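Local coordinates for protein ribose 5-phosphate isomerase (Trypanosoma cruzi, PDB 3M1P) that probably interconverts ribose 5-phosphate and ribulose 5-phosphate, as expected of a type B ribose 5-phosphate isomerase, and assembles from four copies of its chain, at residues R52-V57 / I77-V82; T130-S133 / H138-R141; R3-G8 / L22-A27; V108-R113 / R121-T126. The protein carries 1 engineered substitution. All coordinates share one frame; numbering follows the deposited sequence. Where two conformers were deposited one is given.

Interaction 1: residues R52-V57 / I77-V82; sequences RVAEMV and IAANKV
Ala54 of helix 46-58 faces Ala79 of helix 73-80, and their CA atoms come within 5.3 Å, a close backbone approach that small side chains permit. The methyl of Ala54 points toward the second segment. It meets the Ala79 methyl at 4.1 Å between the two CB atoms, and also lies 3.8 Å from Ala79 O, so it touches backbone as well as side chain. Val82 also points toward the first segment, and its CG2 reaches the Ala54 CB at 3.7 Å. Glu55 completes the contact from beside this pair. Its CG stands beside the backbone N (chi1 -65°), and a bend at chi2 (-72°) curls the chain so that the carboxylate lies across the Val82 fork. CD is 3.9 Å from Val82 CG1, and OE2 is 3.7 Å from Val82 CG2. Both helices cover one face of the parallel sheet of this alpha/beta/alpha fold, where Val53 and Ala79 rest on Leu67. His152 of the second subunit packs on Val82, while Lys81 forms a salt bridge with Glu149 of that subunit. The two segments thus hold to each other by van der Waals contact alone, and the Glu55 carboxylate, set against methyl groups, has a weak hydrogen bond through OE2 to His152 of the second subunit.

Interaction 2: residues T130-S133 / H138-R141; sequences TPFS and HVRR. With PO4 (phosphate ion), chain C.
Ser133 OG meets His138 ND1 at 2.9 Å in a hydrogen bond, with the oxygen at the edge of the imidazole, in its plane. The angle of 146° leaves it moderately bent, and either group could be the donor. Beside it, the Phe132 ring presents its edge to the helix: CE1 sits 3.7 Å from His138 CB, and CZ is 4.0 Å from Val139 CG2, which comes in near the plane of the ring. Phe132 has its CG opposite the backbone N (chi1 171°), which carries the ring forward from the loop to these two residues. One turn farther along, Arg141 sends NH1 to O2 of the phosphate ion at 3.1 Å, nearly straight at 167°, with the oxygen in the guanidinium plane. The loop joins helix 117-129 to the C-terminal helix 136-150, which leaves the body of its own alpha/beta domain to meet the second subunit. At that interface the anion is also hydrogen-bonded to Arg137 of the same chain and to His11 and Arg113 of the second subunit; it probably comes from the crystallisation liquor, but the gathered basic side chains are consistent with a site for a sugar phosphate. Asp45 of the second subunit forms salt bridges with Arg141 NE and Arg140 NE, and the first would hold the guanidinium that faces the phosphate. Ser133 OG is also hydrogen-bonded to Ile101 O, and the ring of His102 meets that of His138.

Interaction 3: residues R3-G8 / L22-A27; sequences RRVAIG and LYVKEA
Val5 and Ile7 meet Val24 without any ring or other flat group between them; the aromatic ring of the helical segment, Tyr23, is turned instead to helix 117-129, where it touches Val117 and Arg121, and it has Glu26 OE1 at its edge, in plane. The contact itself is made of branched aliphatic groups. Val5 and Val24 reach toward each other tip to tip: Val24 CG1 lies 3.9 Å from Val5 CB and 4.0 Å from Val5 CG2, while Val24 CG2 comes within 3.9 Å of Val5 CG1. The same CG2 serves a second neighbour, standing 3.8 Å from Ile7 CD1 as the two side chains slide past each other in opposite directions. Ile7 reaches this far because its chain is nearly extended at chi2 (158°), so that CD1 is its leading atom. Strand 3-9, helix 17-26 and the adjacent parallel strand 31-35 form a beta-alpha-beta crossover at the start of the Rossmann-like domain, and within 22-27 Val24 is the residue that meets the first strand. Around it, Phe64 and Val66 of strand 64-69, which flanks strand 3-9 on the side away from strand 31-35, touch Val5, and Ile124 of helix 117-129 flanks Val24. All three contact residues are buried, and between these segments the contact is purely apolar, consistent with packing driven by burial and not by directional bonds.

Interaction 4: residues V108-R113 / R121-T126; sequences VCVGER and REIIIT
Glu122 O, in the residue just before the Ile123 that packs on Val108 and Val110, accepts two hydrogen bonds from one residue: Thr126 N at 2.9 Å, the ordinary helical bond, and Thr126 OG1 at 2.6 Å. The two donors come from opposite faces of the carbonyl plane, the hydroxyl tilted 35° from it, so the threonine turns its polar group back onto its own helix. That helix, 117-129, follows strand 107-111 in the Rossmann-like alpha/beta/alpha fold and runs back antiparallel to it. The axes of strand 108-111 and helix 121-126 lie at 178°, with a closest approach of 9.5 Å. Ile123 makes the closest side-chain contacts between them. Its CG2 methyl is shared by two valines, lying 3.5 Å from Val108 CG2 and 3.7 Å from Val110 CG1, while its CD1 extends alongside Val110. Val108 has CG1 tucked between the backbone N and the carbonyl carbon (chi1 62°); this sets CG2 opposite the backbone N, at Ile123 CG2, and the two side chains cross obliquely. Ile124 joins more loosely, its CG1 at 4.5 Å from Val108 CG1, and turns also to Leu20 and Val24 of helix 17-26. On the other flank, Ala96 of helix 93-101 touches Ile123, and Glu122 OE2 hydrogen-bonds His93 of the fourth subunit. On the side of the helix turned toward helix 17-26, Ile125 CD1 lies over the centre of the Arg121 guanidinium, 3.6 Å above its plane.

How the interactions relate
Interactions 1, 3 and 4 are buried helix contacts around a single parallel sheet, whereas interaction 2 is partly exposed and lies farther from the chain's centre. Interactions 3 and 4 seat neighbouring helices on the same face of the sheet and touch through Tyr23 on Arg121 and Glu26 on Ile125. Interaction 1 covers the other face, where Val53 packs on Ala6 and Gly8 of strand 3-9. Its close helix approach is at alanines, with Val82 and Glu55 beside them, while the helix-to-strand contacts use branched valines and isoleucines. Interaction 2, continuing from helix 117-129 of interaction 4, adds hydrogen bonds and an anion to an aromatic contact. Interactions 1, 2 and 4 reach other subunits, interaction 3 none.

Interaction 1: residues R52-V57 / I77-V82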
loop_
_atom_site.group_PDB
_atom_site.type_symbol
_atom_site.label_atom_id
_atom_site.label_comp_id
_atom_site.label_asym_id
_atom_site.label_seq_id
_atom_site.Cartn_x
_atom_site.Cartn_y
_atom_site.Cartn_z
ATOM N N ARG A 52 -18.024 -9.232 18.855
ATOM C CA ARG A 52 -18.929 -10.299 18.437
ATOM C C ARG A 52 -18.211 -11.407 17.673
ATOM O O ARG A 52 -18.359 -12.581 17.999
ATOM C CB ARG A 52 -20.092 -9.748 17.606
ATOM C CG ARG A 52 -21.243 -10.717 17.521
ATOM C CD ARG A 52 -22.260 -10.297 16.501
ATOM N NE ARG A 52 -23.467 -11.113 16.622
ATOM C CZ ARG A 52 -24.594 -10.911 15.940
ATOM N NH1 ARG A 52 -24.686 -9.909 15.060
ATOM N NH2 ARG A 52 -25.632 -11.723 16.140
ATOM N N VAL A 53 -17.425 -11.025 16.669
ATOM C CA VAL A 53 -16.688 -11.985 15.843
ATOM C C VAL A 53 -15.498 -12.578 16.600
ATOM O O VAL A 53 -15.269 -13.785 16.573
ATOM C CB VAL A 53 -16.235 -11.321 14.518
ATOM C CG1 VAL A 53 -15.202 -12.199 13.764
ATOM C CG2 VAL A 53 -17.458 -10.995 13.665
ATOM N N ALA A 54 -14.748 -11.720 17.279
ATOM C CA ALA A 54 -13.623 -12.151 18.105
ATOM C C ALA A 54 -13.998 -13.234 19.134
ATOM O O ALA A 54 -13.276 -14.219 19.286
ATOM C CB ALA A 54 -13.010 -10.951 18.802
ATOM N N GLU A 55 -15.110 -13.039 19.843
ATOM C CA GLU A 55 -15.570 -14.024 20.825
ATOM C C GLU A 55 -15.896 -15.362 20.163
ATOM O O GLU A 55 -15.529 -16.411 20.684
ATOM C CB GLU A 55 -16.772 -13.504 21.631
ATOM C CG GLU A 55 -16.478 -12.301 22.510
ATOM C CD GLU A 55 -15.635 -12.613 23.744
ATOM O OE1 GLU A 55 -15.465 -13.807 24.097
ATOM O OE2 GLU A 55 -15.151 -11.641 24.380
ATOM N N MET A 56 -16.550 -15.315 19.002
ATOM C CA MET A 56 -16.855 -16.519 18.241
ATOM C C MET A 56 -15.585 -17.295 17.907
ATOM O O MET A 56 -15.547 -18.525 18.035
ATOM C CB MET A 56 -17.628 -16.170 16.977
ATOM C CG MET A 56 -19.018 -15.620 17.253
ATOM S SD MET A 56 -19.814 -14.996 15.766
ATOM C CE MET A 56 -20.119 -16.528 14.879
ATOM N N VAL A 57 -14.545 -16.570 17.488
ATOM C CA VAL A 57 -13.247 -17.174 17.202
ATOM C C VAL A 57 -12.624 -17.751 18.488
ATOM O O VAL A 57 -12.198 -18.903 18.517
ATOM C CB VAL A 57 -12.272 -16.163 16.515
ATOM C CG1 VAL A 57 -10.840 -16.716 16.506
ATOM C CG2 VAL A 57 -12.736 -15.822 15.095
ATOM N N ILE A 77 -7.481 -3.519 16.860
ATOM C CA ILE A 77 -7.268 -3.242 18.284
ATOM C C ILE A 77 -8.326 -3.947 19.153
ATOM O O ILE A 77 -7.972 -4.688 20.072
ATOM C CB ILE A 77 -7.212 -1.738 18.588
ATOM C CG1 ILE A 77 -6.061 -1.100 17.802
ATOM C CG2 ILE A 77 -7.041 -1.503 20.090
ATOM C CD1 ILE A 77 -6.119 0.388 17.748
ATOM N N ALA A 78 -9.604 -3.743 18.836
ATOM C CA ALA A 78 -10.695 -4.355 19.597
ATOM C C ALA A 78 -10.618 -5.882 19.619
ATOM O O ALA A 78 -10.657 -6.484 20.697
ATOM C CB ALA A 78 -12.063 -3.878 19.083
ATOM N N ALA A 79 -10.478 -6.501 18.445
ATOM C CA ALA A 79 -10.462 -7.959 18.336
ATOM C C ALA A 79 -9.303 -8.643 19.090
ATOM O O ALA A 79 -9.475 -9.739 19.671
ATOM C CB ALA A 79 -10.497 -8.388 16.868
ATOM N N ASN A 80 -8.135 -8.006 19.089
ATOM C CA ASN A 80 -6.981 -8.527 19.813
ATOM C C ASN A 80 -7.080 -8.441 21.337
ATOM O O ASN A 80 -6.312 -9.090 22.038
ATOM C CB ASN A 80 -5.688 -7.871 19.324
ATOM C CG ASN A 80 -5.193 -8.485 18.044
ATOM O OD1 ASN A 80 -5.137 -9.709 17.921
ATOM N ND2 ASN A 80 -4.829 -7.644 17.080
ATOM N N LYS A 81 -8.026 -7.647 21.838
ATOM C CA LYS A 81 -8.309 -7.590 23.278
ATOM C C LYS A 81 -9.002 -8.849 23.792
ATOM O O LYS A 81 -9.128 -9.038 25.015
ATOM C CB LYS A 81 -9.162 -6.363 23.635
ATOM C CG LYS A 81 -8.518 -5.012 23.328
ATOM C CD LYS A 81 -7.111 -4.935 23.892
ATOM C CE LYS A 81 -6.474 -3.601 23.609
ATOM N NZ LYS A 81 -5.182 -3.451 24.378
ATOM N N VAL A 82 -9.469 -9.690 22.868
ATOM C CA VAL A 82 -10.101 -10.971 23.229
ATOM C C VAL A 82 -9.023 -12.062 23.264
ATOM O O VAL A 82 -8.299 -12.254 22.285
ATOM C CB VAL A 82 -11.295 -11.331 22.298
ATOM C CG1 VAL A 82 -11.887 -12.676 22.671
ATOM C CG2 VAL A 82 -12.374 -10.249 22.372
#

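Interaction 2: residues T130-S133 / H138-R141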
loop_
_atom_site.group_PDB
_atom_site.type_symbol
_atom_site.label_atom_id
_atom_site.label_comp_id
_atom_site.label_asym_id
_atom_site.label_seq_id
_atom_site.Cartn_x
_atom_site.Cartn_y
_atom_site.Cartn_z
ATOM N N THR A 130 -3.820 -19.658 2.916
ATOM C CA THR A 130 -2.422 -19.806 3.331
ATOM C C THR A 130 -2.315 -20.529 4.673
ATOM O O THR A 130 -2.897 -20.084 5.651
ATOM C CB THR A 130 -1.693 -18.427 3.428
ATOM O OG1 THR A 130 -1.884 -17.691 2.211
ATOM C CG2 THR A 130 -0.214 -18.614 3.674
ATOM N N PRO A 131 -1.583 -21.658 4.715
ATOM C CA PRO A 131 -1.440 -22.388 5.983
ATOM C C PRO A 131 -0.453 -21.746 6.940
ATOM O O PRO A 131 0.447 -21.021 6.509
ATOM C CB PRO A 131 -0.897 -23.758 5.541
ATOM C CG PRO A 131 -0.122 -23.464 4.265
ATOM C CD PRO A 131 -0.899 -22.340 3.589
ATOM N N PHE A 132 -0.625 -22.011 8.233
ATOM C CA PHE A 132 0.402 -21.676 9.225
ATOM C C PHE A 132 1.594 -22.603 8.998
ATOM O O PHE A 132 1.413 -23.782 8.727
ATOM C CB PHE A 132 -0.144 -21.802 10.650
ATOM C CG PHE A 132 0.906 -21.685 11.728
ATOM C CD1 PHE A 132 1.786 -20.606 11.759
ATOM C CD2 PHE A 132 0.984 -22.644 12.742
ATOM C CE1 PHE A 132 2.746 -20.494 12.766
ATOM C CE2 PHE A 132 1.933 -22.540 13.757
ATOM C CZ PHE A 132 2.823 -21.463 13.763
ATOM N N SER A 133 2.803 -22.055 9.090
ATOM C CA SER A 133 4.019 -22.798 8.770
ATOM C C SER A 133 4.353 -23.912 9.788
ATOM O O SER A 133 4.934 -24.933 9.424
ATOM C CB SER A 133 5.195 -21.838 8.596
ATOM O OG SER A 133 5.664 -21.381 9.844
ATOM N N HIS A 138 8.059 -19.558 15.197
ATOM C CA HIS A 138 6.711 -18.972 15.190
ATOM C C HIS A 138 5.832 -19.521 16.307
ATOM O O HIS A 138 5.113 -18.758 16.953
ATOM C CB HIS A 138 6.033 -19.121 13.821
ATOM C CG HIS A 138 6.899 -18.685 12.682
ATOM N ND1 HIS A 138 6.991 -19.389 11.501
ATOM C CD2 HIS A 138 7.747 -17.637 12.562
ATOM C CE1 HIS A 138 7.846 -18.785 10.697
ATOM N NE2 HIS A 138 8.322 -17.721 11.319
ATOM N N VAL A 139 5.916 -20.833 16.537
ATOM C CA VAL A 139 5.222 -21.488 17.652
ATOM C C VAL A 139 5.656 -20.877 18.985
ATOM O O VAL A 139 4.815 -20.462 19.792
ATOM C CB VAL A 139 5.438 -23.034 17.652
ATOM C CG1 VAL A 139 4.903 -23.684 18.954
ATOM C CG2 VAL A 139 4.785 -23.666 16.422
ATOM N N ARG A 140 6.966 -20.807 19.205
ATOM C CA ARG A 140 7.505 -20.169 20.406
ATOM C C ARG A 140 6.972 -18.729 20.559
ATOM O O ARG A 140 6.549 -18.336 21.648
ATOM C CB ARG A 140 9.041 -20.202 20.403
ATOM C CG ARG A 140 9.681 -19.575 21.665
ATOM C CD ARG A 140 11.209 -19.562 21.613
ATOM N NE ARG A 140 11.750 -18.713 20.554
ATOM C CZ ARG A 140 12.369 -19.174 19.470
ATOM N NH1 ARG A 140 12.532 -20.483 19.305
ATOM N NH2 ARG A 140 12.821 -18.336 18.547
ATOM N N ARG A 141 6.959 -17.959 19.468
ATOM C CA ARG A 141 6.532 -16.550 19.542
ATOM C C ARG A 141 5.023 -16.387 19.795
ATOM O O ARG A 141 4.606 -15.545 20.592
ATOM C CB ARG A 141 6.991 -15.768 18.304
ATOM C CG ARG A 141 8.480 -15.490 18.285
ATOM C CD ARG A 141 8.991 -15.318 16.864
ATOM N NE ARG A 141 10.453 -15.259 16.795
ATOM C CZ ARG A 141 11.158 -15.339 15.666
ATOM N NH1 ARG A 141 10.548 -15.485 14.494
ATOM N NH2 ARG A 141 12.477 -15.279 15.702
HETATM P P PO4 C . 11.975 -14.476 10.731
HETATM O O1 PO4 C . 11.833 -15.446 9.593
HETATM O O2 PO4 C . 12.296 -15.220 12.001
HETATM O O3 PO4 C . 10.690 -13.704 10.908
HETATM O O4 PO4 C . 13.120 -13.530 10.438
#

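Interaction 3: residues R3-G8 / L22-A27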
loop_
_atom_site.group_PDB
_atom_site.type_symbol
_atom_site.label_atom_id
_atom_site.label_comp_id
_atom_site.label_asym_id
_atom_site.label_seq_id
_atom_site.Cartn_x
_atom_site.Cartn_y
_atom_site.Cartn_z
ATOM N N ARG A 3 -15.036 -25.169 7.098
ATOM C CA ARG A 3 -14.469 -24.200 8.037
ATOM C C ARG A 3 -15.235 -22.885 8.067
ATOM O O ARG A 3 -15.319 -22.162 7.063
ATOM C CB ARG A 3 -12.948 -24.018 7.842
ATOM C CG ARG A 3 -12.390 -24.380 6.474
ATOM C CD ARG A 3 -11.032 -25.113 6.532
ATOM N NE ARG A 3 -10.013 -24.437 7.341
ATOM C CZ ARG A 3 -8.769 -24.162 6.948
ATOM N NH1 ARG A 3 -8.343 -24.509 5.741
ATOM N NH2 ARG A 3 -7.937 -23.548 7.779
ATOM N N ARG A 4 -15.825 -22.611 9.231
ATOM C CA ARG A 4 -16.688 -21.460 9.417
ATOM C C ARG A 4 -15.843 -20.200 9.521
ATOM O O ARG A 4 -14.772 -20.216 10.118
ATOM C CB ARG A 4 -17.574 -21.635 10.657
ATOM C CG ARG A 4 -18.381 -22.952 10.675
ATOM C CD ARG A 4 -19.303 -23.009 11.884
ATOM N NE ARG A 4 -20.508 -22.225 11.667
ATOM C CZ ARG A 4 -21.060 -21.431 12.578
ATOM N NH1 ARG A 4 -20.518 -21.311 13.784
ATOM N NH2 ARG A 4 -22.159 -20.768 12.286
ATOM N N VAL A 5 -16.332 -19.124 8.913
ATOM C CA VAL A 5 -15.625 -17.856 8.850
ATOM C C VAL A 5 -16.607 -16.752 9.218
ATOM O O VAL A 5 -17.461 -16.380 8.416
ATOM C CB VAL A 5 -15.039 -17.604 7.423
ATOM C CG1 VAL A 5 -14.428 -16.187 7.298
ATOM C CG2 VAL A 5 -14.021 -18.660 7.059
ATOM N N ALA A 6 -16.495 -16.220 10.430
ATOM C CA ALA A 6 -17.441 -15.185 10.855
ATOM C C ALA A 6 -17.071 -13.834 10.259
ATOM O O ALA A 6 -15.909 -13.460 10.242
ATOM C CB ALA A 6 -17.534 -15.110 12.387
ATOM N N ILE A 7 -18.069 -13.105 9.770
ATOM C CA ILE A 7 -17.830 -11.813 9.145
ATOM C C ILE A 7 -18.516 -10.694 9.930
ATOM O O ILE A 7 -19.707 -10.786 10.239
ATOM C CB ILE A 7 -18.293 -11.797 7.651
ATOM C CG1 ILE A 7 -17.542 -12.858 6.834
ATOM C CG2 ILE A 7 -18.125 -10.384 7.048
ATOM C CD1 ILE A 7 -18.249 -13.303 5.543
ATOM N N GLY A 8 -17.761 -9.646 10.258
ATOM C CA GLY A 8 -18.337 -8.440 10.862
ATOM C C GLY A 8 -17.899 -7.176 10.139
ATOM O O GLY A 8 -16.855 -7.162 9.488
ATOM N N LEU A 22 -19.130 -13.279 -0.490
ATOM C CA LEU A 22 -18.653 -13.841 -1.748
ATOM C C LEU A 22 -17.151 -14.174 -1.740
ATOM O O LEU A 22 -16.763 -15.260 -2.168
ATOM C CB LEU A 22 -19.015 -12.914 -2.921
ATOM C CG LEU A 22 -18.580 -13.370 -4.317
ATOM C CD1 LEU A 22 -19.228 -14.708 -4.695
ATOM C CD2 LEU A 22 -18.855 -12.305 -5.399
ATOM N N TYR A 23 -16.309 -13.261 -1.249
ATOM C CA TYR A 23 -14.841 -13.505 -1.251
ATOM C C TYR A 23 -14.440 -14.729 -0.409
ATOM O O TYR A 23 -13.494 -15.453 -0.752
ATOM C CB TYR A 23 -14.039 -12.258 -0.815
ATOM C CG TYR A 23 -14.337 -11.002 -1.624
ATOM C CD1 TYR A 23 -14.751 -11.087 -2.967
ATOM C CD2 TYR A 23 -14.209 -9.734 -1.055
ATOM C CE1 TYR A 23 -15.027 -9.953 -3.708
ATOM C CE2 TYR A 23 -14.480 -8.586 -1.794
ATOM C CZ TYR A 23 -14.893 -8.704 -3.123
ATOM O OH TYR A 23 -15.166 -7.588 -3.878
ATOM N N VAL A 24 -15.162 -14.946 0.686
ATOM C CA VAL A 24 -14.942 -16.114 1.540
ATOM C C VAL A 24 -15.257 -17.402 0.767
ATOM O O VAL A 24 -14.460 -18.345 0.760
ATOM C CB VAL A 24 -15.773 -16.017 2.848
ATOM C CG1 VAL A 24 -15.713 -17.326 3.630
ATOM C CG2 VAL A 24 -15.274 -14.841 3.702
ATOM N N LYS A 25 -16.408 -17.419 0.097
ATOM C CA LYS A 25 -16.768 -18.543 -0.771
ATOM C C LYS A 25 -15.742 -18.756 -1.881
ATOM O O LYS A 25 -15.420 -19.895 -2.214
ATOM C CB LYS A 25 -18.166 -18.345 -1.366
ATOM C CG LYS A 25 -19.278 -18.443 -0.349
ATOM C CD LYS A 25 -20.609 -18.119 -0.970
ATOM C CE LYS A 25 -21.718 -18.394 0.021
ATOM N NZ LYS A 25 -22.912 -17.581 -0.316
ATOM N N GLU A 26 -15.209 -17.663 -2.428
ATOM C CA GLU A 26 -14.234 -17.770 -3.525
ATOM C C GLU A 26 -12.939 -18.459 -3.114
ATOM O O GLU A 26 -12.293 -19.088 -3.949
ATOM C CB GLU A 26 -13.920 -16.407 -4.137
ATOM C CG GLU A 26 -15.072 -15.770 -4.880
ATOM C CD GLU A 26 -14.598 -14.647 -5.773
ATOM O OE1 GLU A 26 -15.017 -13.487 -5.571
ATOM O OE2 GLU A 26 -13.786 -14.935 -6.679
ATOM N N ALA A 27 -12.566 -18.336 -1.833
ATOM C CA ALA A 27 -11.414 -19.052 -1.269
ATOM C C ALA A 27 -11.518 -20.575 -1.404
ATOM O O ALA A 27 -10.507 -21.280 -1.420
ATOM C CB ALA A 27 -11.208 -18.660 0.194
#

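Interaction 4: residues V108-R113 / R121-T126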
loop_
_atom_site.group_PDB
_atom_site.type_symbol
_atom_site.label_atom_id
_atom_site.label_comp_id
_atom_site.label_asym_id
_atom_site.label_seq_id
_atom_site.Cartn_x
_atom_site.Cartn_y
_atom_site.Cartn_z
ATOM N N VAL A 108 -8.678 -11.715 10.046
ATOM C CA VAL A 108 -8.143 -10.746 9.104
ATOM C C VAL A 108 -8.956 -9.463 9.207
ATOM O O VAL A 108 -10.190 -9.510 9.249
ATOM C CB VAL A 108 -8.059 -11.290 7.632
ATOM C CG1 VAL A 108 -9.439 -11.660 7.033
ATOM C CG2 VAL A 108 -7.303 -10.309 6.717
ATOM N N CYS A 109 -8.262 -8.327 9.288
ATOM C CA CYS A 109 -8.912 -7.019 9.308
ATOM C C CYS A 109 -8.520 -6.232 8.073
ATOM O O CYS A 109 -7.369 -6.273 7.654
ATOM C CB CYS A 109 -8.557 -6.237 10.579
ATOM S SG CYS A 109 -8.960 -7.148 12.128
ATOM N N VAL A 110 -9.488 -5.517 7.505
ATOM C CA VAL A 110 -9.268 -4.676 6.331
ATOM C C VAL A 110 -10.010 -3.352 6.461
ATOM O O VAL A 110 -10.987 -3.237 7.214
ATOM C CB VAL A 110 -9.712 -5.379 5.010
ATOM C CG1 VAL A 110 -8.897 -6.639 4.751
ATOM C CG2 VAL A 110 -11.201 -5.706 5.039
ATOM N N GLY A 111 -9.529 -2.354 5.729
ATOM C CA GLY A 111 -10.180 -1.053 5.663
ATOM C C GLY A 111 -10.837 -0.812 4.313
ATOM O O GLY A 111 -10.160 -0.822 3.278
ATOM N N GLU A 112 -12.156 -0.610 4.341
ATOM C CA GLU A 112 -12.975 -0.265 3.161
ATOM C C GLU A 112 -12.616 1.101 2.556
ATOM O O GLU A 112 -12.723 1.296 1.328
ATOM C CB GLU A 112 -14.466 -0.291 3.553
ATOM C CG GLU A 112 -15.471 -0.177 2.385
ATOM C CD GLU A 112 -15.834 1.267 2.047
ATOM O OE1 GLU A 112 -15.604 2.157 2.895
ATOM O OE2 GLU A 112 -16.350 1.520 0.933
ATOM N N ARG A 113 -12.189 2.032 3.415
ATOM C CA ARG A 113 -11.840 3.385 2.995
ATOM C C ARG A 113 -10.396 3.504 2.507
ATOM O O ARG A 113 -10.034 4.513 1.886
ATOM C CB ARG A 113 -12.084 4.387 4.135
ATOM C CG ARG A 113 -13.540 4.480 4.614
ATOM C CD ARG A 113 -14.444 5.017 3.520
ATOM N NE ARG A 113 -15.851 4.993 3.905
ATOM C CZ ARG A 113 -16.828 5.543 3.195
ATOM N NH1 ARG A 113 -16.549 6.165 2.052
ATOM N NH2 ARG A 113 -18.081 5.477 3.630
ATOM N N ARG A 121 -10.579 -8.538 -1.652
ATOM C CA ARG A 121 -10.821 -9.869 -2.194
ATOM C C ARG A 121 -9.567 -10.755 -2.105
ATOM O O ARG A 121 -9.617 -11.860 -1.566
ATOM C CB ARG A 121 -11.324 -9.777 -3.642
ATOM C CG ARG A 121 -11.663 -11.148 -4.233
ATOM C CD ARG A 121 -12.146 -11.058 -5.683
ATOM N NE ARG A 121 -12.289 -12.399 -6.251
ATOM C CZ ARG A 121 -11.294 -13.098 -6.791
ATOM N NH1 ARG A 121 -10.074 -12.587 -6.854
ATOM N NH2 ARG A 121 -11.516 -14.322 -7.263
ATOM N N GLU A 122 -8.447 -10.241 -2.618
ATOM C CA GLU A 122 -7.179 -10.938 -2.621
ATOM C C GLU A 122 -6.698 -11.234 -1.201
ATOM O O GLU A 122 -6.213 -12.336 -0.922
ATOM C CB GLU A 122 -6.140 -10.091 -3.359
ATOM C CG GLU A 122 -4.801 -10.774 -3.591
ATOM C CD GLU A 122 -3.796 -9.840 -4.220
ATOM O OE1 GLU A 122 -3.442 -8.832 -3.582
ATOM O OE2 GLU A 122 -3.384 -10.094 -5.355
ATOM N N ILE A 123 -6.835 -10.249 -0.312
ATOM C CA ILE A 123 -6.485 -10.412 1.099
ATOM C C ILE A 123 -7.287 -11.563 1.741
ATOM O O ILE A 123 -6.706 -12.451 2.368
ATOM C CB ILE A 123 -6.689 -9.095 1.873
ATOM C CG1 ILE A 123 -5.627 -8.068 1.475
ATOM C CG2 ILE A 123 -6.689 -9.304 3.416
ATOM C CD1 ILE A 123 -5.956 -6.669 1.967
ATOM N N ILE A 124 -8.608 -11.551 1.573
ATOM C CA ILE A 124 -9.455 -12.569 2.208
ATOM C C ILE A 124 -9.107 -13.969 1.706
ATOM O O ILE A 124 -8.920 -14.879 2.502
ATOM C CB ILE A 124 -10.974 -12.234 2.068
ATOM C CG1 ILE A 124 -11.316 -11.069 2.999
ATOM C CG2 ILE A 124 -11.869 -13.464 2.392
ATOM C CD1 ILE A 124 -12.655 -10.432 2.717
ATOM N N ILE A 125 -8.959 -14.116 0.391
ATOM C CA ILE A 125 -8.619 -15.401 -0.210
ATOM C C ILE A 125 -7.253 -15.908 0.239
ATOM O O ILE A 125 -7.122 -17.059 0.647
ATOM C CB ILE A 125 -8.748 -15.344 -1.770
ATOM C CG1 ILE A 125 -10.238 -15.234 -2.168
ATOM C CG2 ILE A 125 -7.989 -16.529 -2.445
ATOM C CD1 ILE A 125 -10.498 -14.672 -3.589
ATOM N N THR A 126 -6.243 -15.043 0.176
ATOM C CA THR A 126 -4.897 -15.399 0.605
ATOM C C THR A 126 -4.838 -15.797 2.091
ATOM O O THR A 126 -4.204 -16.779 2.453
ATOM C CB THR A 126 -3.910 -14.236 0.333
ATOM O OG1 THR A 126 -4.035 -13.824 -1.030
ATOM C CG2 THR A 126 -2.478 -14.670 0.628
#